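Local atomic coordinates of MRNA TRANSPORT REGULATOR Mtr2 (Candida albicans, PDB entry 1Q42), a protein that affects mRNA transport from the nucleus to the cytoplasm and interacts with the export factor MEX67. Residues L66-A71 against Q84-L89; G117-H122 against E174-D179; V168-D173 against E181-M186. All blocks are in the same frame, centred on the assembly; numbering follows the deposited sequence.

Interaction 1. Residues L66-A71 against Q84-L89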
# COMPACT_ATOMS: atom_id res chain seq x y z
N LEU A 66 5.12 2.72 -5.60
CA LEU A 66 4.43 2.54 -6.87
C LEU A 66 5.00 3.46 -7.92
O LEU A 66 5.34 4.59 -7.63
CB LEU A 66 2.94 2.82 -6.71
CG LEU A 66 2.13 1.83 -5.90
CD1 LEU A 66 0.77 2.46 -5.53
CD2 LEU A 66 1.92 0.53 -6.68
N LYS A 67 5.12 2.95 -9.15
CA LYS A 67 5.42 3.80 -10.29
C LYS A 67 4.18 4.61 -10.68
O LYS A 67 3.05 4.15 -10.54
CB LYS A 67 5.88 2.94 -11.48
CG LYS A 67 7.25 2.34 -11.28
CD LYS A 67 7.79 1.71 -12.56
CE LYS A 67 9.10 1.00 -12.29
NZ LYS A 67 9.79 0.58 -13.53
N ARG A 68 4.41 5.82 -11.18
CA ARG A 68 3.33 6.67 -11.65
C ARG A 68 2.40 5.93 -12.62
O ARG A 68 1.17 6.05 -12.52
CB ARG A 68 3.91 7.95 -12.29
CG ARG A 68 2.97 9.12 -12.27
CD ARG A 68 3.45 10.40 -11.56
NE ARG A 68 3.69 10.24 -10.11
CZ ARG A 68 2.75 10.18 -9.14
NH1 ARG A 68 1.44 10.22 -9.41
NH2 ARG A 68 3.13 10.07 -7.88
N SER A 69 2.97 5.12 -13.51
CA SER A 69 2.22 4.39 -14.54
C SER A 69 2.06 2.89 -14.25
O SER A 69 1.91 2.07 -15.16
CB SER A 69 2.90 4.56 -15.89
OG SER A 69 4.12 3.85 -15.95
N SER A 70 2.10 2.53 -12.98
CA SER A 70 1.88 1.14 -12.58
C SER A 70 0.47 0.68 -12.95
O SER A 70 -0.46 1.50 -13.03
CB SER A 70 2.13 0.95 -11.09
OG SER A 70 1.47 1.93 -10.33
N ALA A 71 0.31 -0.62 -13.18
CA ALA A 71 -0.99 -1.25 -13.38
C ALA A 71 -1.48 -1.62 -11.99
O ALA A 71 -0.81 -2.36 -11.30
CB ALA A 71 -0.85 -2.52 -14.24
N GLN A 84 -6.30 13.38 -16.58
CA GLN A 84 -5.77 14.20 -15.49
C GLN A 84 -5.03 13.47 -14.35
O GLN A 84 -4.19 14.07 -13.68
CB GLN A 84 -6.91 15.03 -14.88
CG GLN A 84 -6.47 16.21 -14.04
CD GLN A 84 -5.67 17.28 -14.80
OE1 GLN A 84 -5.82 17.45 -16.03
NE2 GLN A 84 -4.82 17.99 -14.07
N GLU A 85 -5.35 12.20 -14.12
CA GLU A 85 -4.81 11.47 -12.97
C GLU A 85 -4.31 10.09 -13.35
O GLU A 85 -5.06 9.26 -13.86
CB GLU A 85 -5.87 11.32 -11.87
CG GLU A 85 -6.54 12.61 -11.47
CD GLU A 85 -7.42 12.44 -10.26
OE1 GLU A 85 -8.13 11.41 -10.19
OE2 GLU A 85 -7.38 13.31 -9.37
N ASP A 86 -3.03 9.83 -13.11
CA ASP A 86 -2.47 8.51 -13.39
C ASP A 86 -2.90 7.53 -12.32
O ASP A 86 -3.53 7.90 -11.32
CB ASP A 86 -0.94 8.54 -13.50
CG ASP A 86 -0.26 9.15 -12.29
OD1 ASP A 86 0.56 10.06 -12.49
OD2 ASP A 86 -0.45 8.81 -11.10
N CYS A 87 -2.56 6.27 -12.54
CA CYS A 87 -3.07 5.22 -11.67
C CYS A 87 -2.56 5.33 -10.25
O CYS A 87 -3.30 5.03 -9.33
CB CYS A 87 -2.71 3.86 -12.26
SG CYS A 87 -3.72 3.52 -13.73
N LYS A 88 -1.31 5.74 -10.07
CA LYS A 88 -0.77 5.87 -8.71
C LYS A 88 -1.58 6.89 -7.92
O LYS A 88 -1.96 6.66 -6.76
CB LYS A 88 0.69 6.31 -8.75
CG LYS A 88 1.30 6.54 -7.38
CD LYS A 88 2.80 6.68 -7.47
CE LYS A 88 3.44 6.86 -6.09
NZ LYS A 88 4.90 7.15 -6.20
N LEU A 89 -1.85 8.01 -8.56
CA LEU A 89 -2.60 9.09 -7.90
C LEU A 89 -4.01 8.67 -7.55
O LEU A 89 -4.48 8.91 -6.44
CB LEU A 89 -2.63 10.34 -8.78
CG LEU A 89 -3.41 11.56 -8.28
CD1 LEU A 89 -3.02 11.92 -6.84
CD2 LEU A 89 -3.16 12.75 -9.21
O HOH W 1 -1.18 5.63 -15.02
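K88 NZ is gripped by several acceptors: it donates to L66 O across the contact at 3.0 Å, and also binds S64 O and forms a salt bridge with the carboxylate of E181. In this NTF2-fold chain the contact seats the first turn of helix 87-96 against the corner where the chain passes from strand 66-67 to strand 70-74. The lysine reaches that far because its chain is extended to the end; on the way its CD passes 3.9 Å from L66 CB. The same methylene lies over one face of the R68 guanidinium, with K88 CD 3.4 Å from R68 NH2 and the two side chains crossing at about a right angle. The R68 chain is bent and brings its NH1 to D86 OD2, a salt bridge of 2.9 Å in which the guanidinium and carboxylate planes stand 48° apart. D86 is the N-cap of the helix, and its OD2 also accepts from L89 N at 3.0 Å, so one oxygen joins the helix start to the corner. The corner is a type I turn from K67 to S70. K67 O receives both S70 N and, at 2.7 Å in the carbonyl plane, S70 OG. At the end of the turn, S70 O rests 3.4 Å from C87 CB.

Interaction 2. Residues G117-H122 against E174-D179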
# COMPACT_ATOMS: atom_id res chain seq x y z
N GLY A 117 14.33 -8.03 -15.98
CA GLY A 117 14.74 -7.10 -14.95
C GLY A 117 13.68 -6.84 -13.89
O GLY A 117 13.73 -5.82 -13.20
N THR A 118 12.72 -7.76 -13.74
CA THR A 118 11.69 -7.65 -12.70
C THR A 118 11.56 -8.95 -11.92
O THR A 118 11.87 -10.04 -12.41
CB THR A 118 10.30 -7.34 -13.31
OG1 THR A 118 9.85 -8.43 -14.13
CG2 THR A 118 10.34 -6.14 -14.26
N PHE A 119 11.07 -8.86 -10.70
CA PHE A 119 10.57 -10.05 -10.04
C PHE A 119 9.09 -9.95 -9.72
O PHE A 119 8.54 -8.85 -9.59
CB PHE A 119 11.40 -10.43 -8.81
CG PHE A 119 11.44 -9.40 -7.75
CD1 PHE A 119 10.60 -9.48 -6.67
CD2 PHE A 119 12.34 -8.35 -7.82
CE1 PHE A 119 10.63 -8.50 -5.68
CE2 PHE A 119 12.37 -7.38 -6.83
CZ PHE A 119 11.51 -7.47 -5.76
N VAL A 120 8.45 -11.11 -9.69
CA VAL A 120 7.07 -11.25 -9.21
C VAL A 120 7.10 -11.68 -7.75
O VAL A 120 7.79 -12.62 -7.39
CB VAL A 120 6.35 -12.36 -9.96
CG1 VAL A 120 4.98 -12.67 -9.31
CG2 VAL A 120 6.17 -11.99 -11.39
N VAL A 121 6.31 -11.03 -6.91
CA VAL A 121 6.20 -11.40 -5.50
C VAL A 121 4.74 -11.57 -5.15
O VAL A 121 3.93 -10.69 -5.42
CB VAL A 121 6.73 -10.30 -4.57
CG1 VAL A 121 6.65 -10.76 -3.11
CG2 VAL A 121 8.10 -9.94 -4.92
N HIS A 122 4.40 -12.70 -4.53
CA HIS A 122 3.09 -12.90 -3.95
C HIS A 122 3.23 -12.88 -2.44
O HIS A 122 4.13 -13.51 -1.89
CB HIS A 122 2.53 -14.25 -4.39
CG HIS A 122 1.32 -14.67 -3.62
ND1 HIS A 122 1.40 -15.45 -2.48
CD2 HIS A 122 0.01 -14.38 -3.78
CE1 HIS A 122 0.19 -15.63 -1.99
NE2 HIS A 122 -0.68 -15.01 -2.78
N GLU A 174 14.08 -5.10 -10.24
CA GLU A 174 15.08 -5.89 -9.51
C GLU A 174 15.66 -5.25 -8.24
O GLU A 174 15.80 -5.92 -7.21
CB GLU A 174 16.27 -6.18 -10.44
CG GLU A 174 16.19 -7.49 -11.20
CD GLU A 174 17.39 -7.68 -12.11
OE1 GLU A 174 18.09 -6.67 -12.38
OE2 GLU A 174 17.62 -8.82 -12.56
N ASN A 175 16.04 -3.99 -8.35
CA ASN A 175 16.73 -3.30 -7.26
C ASN A 175 15.73 -2.79 -6.23
O ASN A 175 15.25 -1.66 -6.30
CB ASN A 175 17.60 -2.17 -7.81
CG ASN A 175 18.75 -2.69 -8.66
OD1 ASN A 175 19.03 -2.16 -9.74
ND2 ASN A 175 19.41 -3.73 -8.18
N VAL A 176 15.44 -3.66 -5.27
CA VAL A 176 14.32 -3.50 -4.36
C VAL A 176 14.69 -2.77 -3.07
O VAL A 176 13.81 -2.43 -2.27
CB VAL A 176 13.67 -4.89 -4.06
CG1 VAL A 176 14.28 -5.54 -2.80
CG2 VAL A 176 12.18 -4.75 -3.94
N MET A 177 15.98 -2.52 -2.87
CA MET A 177 16.48 -1.77 -1.71
C MET A 177 16.77 -0.34 -2.17
O MET A 177 17.85 0.21 -1.91
CB MET A 177 17.73 -2.47 -1.13
CG MET A 177 17.80 -2.51 0.41
SD MET A 177 17.50 -4.16 1.14
CE MET A 177 15.68 -4.18 1.24
N GLN A 178 15.80 0.27 -2.85
CA GLN A 178 15.99 1.56 -3.51
C GLN A 178 15.09 2.67 -2.98
O GLN A 178 15.49 3.84 -2.98
CB GLN A 178 15.79 1.42 -5.02
CG GLN A 178 17.04 0.98 -5.76
CD GLN A 178 16.97 1.26 -7.25
OE1 GLN A 178 17.81 1.97 -7.79
NE2 GLN A 178 15.96 0.70 -7.91
N ASP A 179 13.87 2.32 -2.57
CA ASP A 179 12.92 3.27 -1.96
C ASP A 179 12.25 4.24 -2.95
O ASP A 179 11.40 5.04 -2.53
CB ASP A 179 13.58 4.05 -0.80
CG ASP A 179 13.14 3.54 0.57
OD1 ASP A 179 11.92 3.57 0.84
OD2 ASP A 179 13.94 3.09 1.42
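At the head of strand 118-129 the backbone of G117 meets that of E174, with E174 N donating to G117 O at 3.1 Å; the amide stands 37° above the carbonyl plane, off the lone pairs, and the N-H...O angle is 147°. The CA atoms of T118 and E174 are nearest each other, 5.0 Å apart, and just beyond this point N175 centres an inverse gamma turn that swings V176 back toward the strand. E174, extended beyond CG, lays its CG and the carboxylate carbon CD along the glycine backbone, CG 3.6 Å from G117 O and CD 3.9 Å from G117 CA. In the NTF2-like fold of this protein, the loop joining strands 164-173 and 183-192 here folds over the end of the curved sheet, beside helix 29-40. The F119 side chain lies between strand and loop. With chi1 at 60°, its CG sits between the backbone N and the carbonyl carbon, and the ring presents its edge to the loop. V176 CG2 meets that edge in the ring plane, 3.3 Å from F119 CZ, a tight contact in which the two side chains cross at about a right angle; E174 O lies near the same plane, 3.7 Å from F119 CE2. From the helix, L29 packs against F119 and F32 against V176, while R35 NH2 bonds to V176 O. Within the loop, Q178 NE2 closes back on N175 O at 2.9 Å, in the carbonyl plane and on a lone pair.

Interaction 3. Residues V168-D173 against E181-M186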
# COMPACT_ATOMS: atom_id res chain seq x y z
N VAL A 168 -1.63 -10.05 -2.05
CA VAL A 168 -1.10 -9.01 -2.91
C VAL A 168 -0.12 -9.66 -3.88
O VAL A 168 0.70 -10.49 -3.48
CB VAL A 168 -0.36 -7.93 -2.09
CG1 VAL A 168 0.22 -6.88 -3.01
CG2 VAL A 168 -1.28 -7.29 -1.09
N ASN A 169 -0.22 -9.29 -5.15
CA ASN A 169 0.73 -9.67 -6.17
C ASN A 169 1.40 -8.40 -6.72
O ASN A 169 0.73 -7.49 -7.13
CB ASN A 169 0.03 -10.41 -7.32
CG ASN A 169 -0.48 -11.77 -6.91
OD1 ASN A 169 0.28 -12.62 -6.44
ND2 ASN A 169 -1.77 -11.99 -7.07
N LEU A 170 2.72 -8.36 -6.67
CA LEU A 170 3.50 -7.23 -7.18
C LEU A 170 4.43 -7.71 -8.30
O LEU A 170 4.94 -8.83 -8.24
CB LEU A 170 4.37 -6.66 -6.06
CG LEU A 170 3.74 -6.10 -4.78
CD1 LEU A 170 4.85 -5.52 -3.86
CD2 LEU A 170 2.67 -5.09 -5.04
N VAL A 171 4.65 -6.88 -9.30
CA VAL A 171 5.76 -7.05 -10.22
C VAL A 171 6.65 -5.82 -10.00
O VAL A 171 6.19 -4.69 -10.17
CB VAL A 171 5.31 -7.17 -11.67
CG1 VAL A 171 6.51 -7.42 -12.57
CG2 VAL A 171 4.28 -8.29 -11.83
N VAL A 172 7.89 -6.04 -9.58
CA VAL A 172 8.76 -4.98 -9.08
C VAL A 172 10.10 -5.02 -9.78
O VAL A 172 10.60 -6.09 -10.08
CB VAL A 172 9.01 -5.14 -7.55
CG1 VAL A 172 9.70 -3.90 -6.98
CG2 VAL A 172 7.72 -5.43 -6.80
N ASP A 173 10.70 -3.86 -10.03
CA ASP A 173 12.05 -3.80 -10.59
C ASP A 173 13.04 -4.50 -9.66
O ASP A 173 12.87 -4.45 -8.44
CB ASP A 173 12.48 -2.34 -10.80
CG ASP A 173 11.84 -1.69 -12.02
OD1 ASP A 173 11.09 -2.36 -12.75
OD2 ASP A 173 12.05 -0.49 -12.32
N GLU A 181 10.42 4.76 -7.10
CA GLU A 181 9.30 4.18 -7.85
C GLU A 181 9.76 2.93 -8.61
O GLU A 181 10.34 3.01 -9.70
CB GLU A 181 8.69 5.24 -8.77
CG GLU A 181 8.16 6.45 -8.00
CD GLU A 181 7.46 7.49 -8.86
OE1 GLU A 181 6.35 7.94 -8.49
OE2 GLU A 181 8.03 7.87 -9.91
N ILE A 182 9.48 1.76 -8.01
CA ILE A 182 9.94 0.48 -8.53
C ILE A 182 8.84 -0.55 -8.80
O ILE A 182 9.07 -1.52 -9.52
CB ILE A 182 10.99 -0.14 -7.57
CG1 ILE A 182 10.44 -0.27 -6.15
CG2 ILE A 182 12.28 0.68 -7.60
CD1 ILE A 182 11.30 -1.07 -5.25
N ILE A 183 7.64 -0.35 -8.26
CA ILE A 183 6.55 -1.31 -8.47
C ILE A 183 5.84 -1.03 -9.80
O ILE A 183 5.27 0.04 -9.98
CB ILE A 183 5.55 -1.28 -7.30
CG1 ILE A 183 6.26 -1.62 -5.97
CG2 ILE A 183 4.41 -2.27 -7.57
CD1 ILE A 183 5.43 -1.40 -4.71
N ASN A 184 5.91 -2.00 -10.72
CA ASN A 184 5.28 -1.93 -12.04
C ASN A 184 3.82 -2.32 -12.05
O ASN A 184 3.05 -1.85 -12.88
CB ASN A 184 6.01 -2.84 -13.03
CG ASN A 184 7.49 -2.52 -13.11
OD1 ASN A 184 8.33 -3.27 -12.58
ND2 ASN A 184 7.81 -1.39 -13.71
N SER A 185 3.44 -3.20 -11.14
CA SER A 185 2.04 -3.60 -11.01
C SER A 185 1.72 -4.05 -9.60
O SER A 185 2.58 -4.62 -8.93
CB SER A 185 1.67 -4.70 -12.03
OG SER A 185 2.30 -5.93 -11.77
N MET A 186 0.51 -3.75 -9.16
CA MET A 186 0.00 -4.15 -7.84
C MET A 186 -1.42 -4.65 -7.99
O MET A 186 -2.28 -3.98 -8.58
CB MET A 186 0.03 -2.99 -6.83
CG MET A 186 -0.63 -3.34 -5.48
SD MET A 186 -0.52 -2.00 -4.31
CE MET A 186 -1.70 -0.87 -4.95
O HOH W 2 0.66 -7.36 -9.91
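A classic beta bulge marks the hairpin of strands 164-173 and 183-192 in the NTF2-like sheet, N184 and S185 both facing V171. The evidence lies at V171 O, which accepts twice: from N184 N at 2.8 Å, nearly along the C=O axis, and from S185 N at 3.3 Å, in plane on a lone pair. V171 N returns a bond to S185 O, while L170 with M186 and V172 with I183 are non-hydrogen-bonded antiparallel pairs, the register slipping by one between them. Past the bulge, D173 N donates to I182 O at 2.9 Å, almost straight at 172°. On one face L170 and M186 lie side by side, pointing the same way, with L170 CD2 3.8 Å from M186 CG; V172 crosses I182 obliquely, its CG1 3.7 Å from I182 CD1. On the other face S185 OG presses against V171 CG2 at 3.1 Å. The hydroxyl stands between the backbone N and the carbonyl carbon (chi1 68°). S185 OG lies 2.9 Å from water 2, which also donates to N169 O. The face carrying L170, I183 and M186 packs on F32 and F36 of helix 29-40. Strand 118-129 borders V168-D173 on the side away from E181-M186, whereas D173 OD2 reaches across the hairpin to a salt bridge with K67 NZ in strand 66-67.

How the interactions relate
Reading from the N terminus, interaction 1 comes first and closes a loop of twelve residues that includes strand 77-78, setting the start of helix 87-96 against the chain corner; it is complete before the others begin. Interaction 2 opens at 117-122, interaction 3 at 168-173; then 174-179 and 181-186 answer in the same order, so the two cross. Interaction 3 closes a seven-residue hairpin loop, and that loop supplies the partner of interaction 2 across a span of 51 residues. The centres of interactions 2 and 3 lie 7 Å apart, with strands 118-129 and 164-173 adjacent in the sheet. Two salt bridges connect interactions 1 and 3, tying the helix-bearing corner to the hairpin.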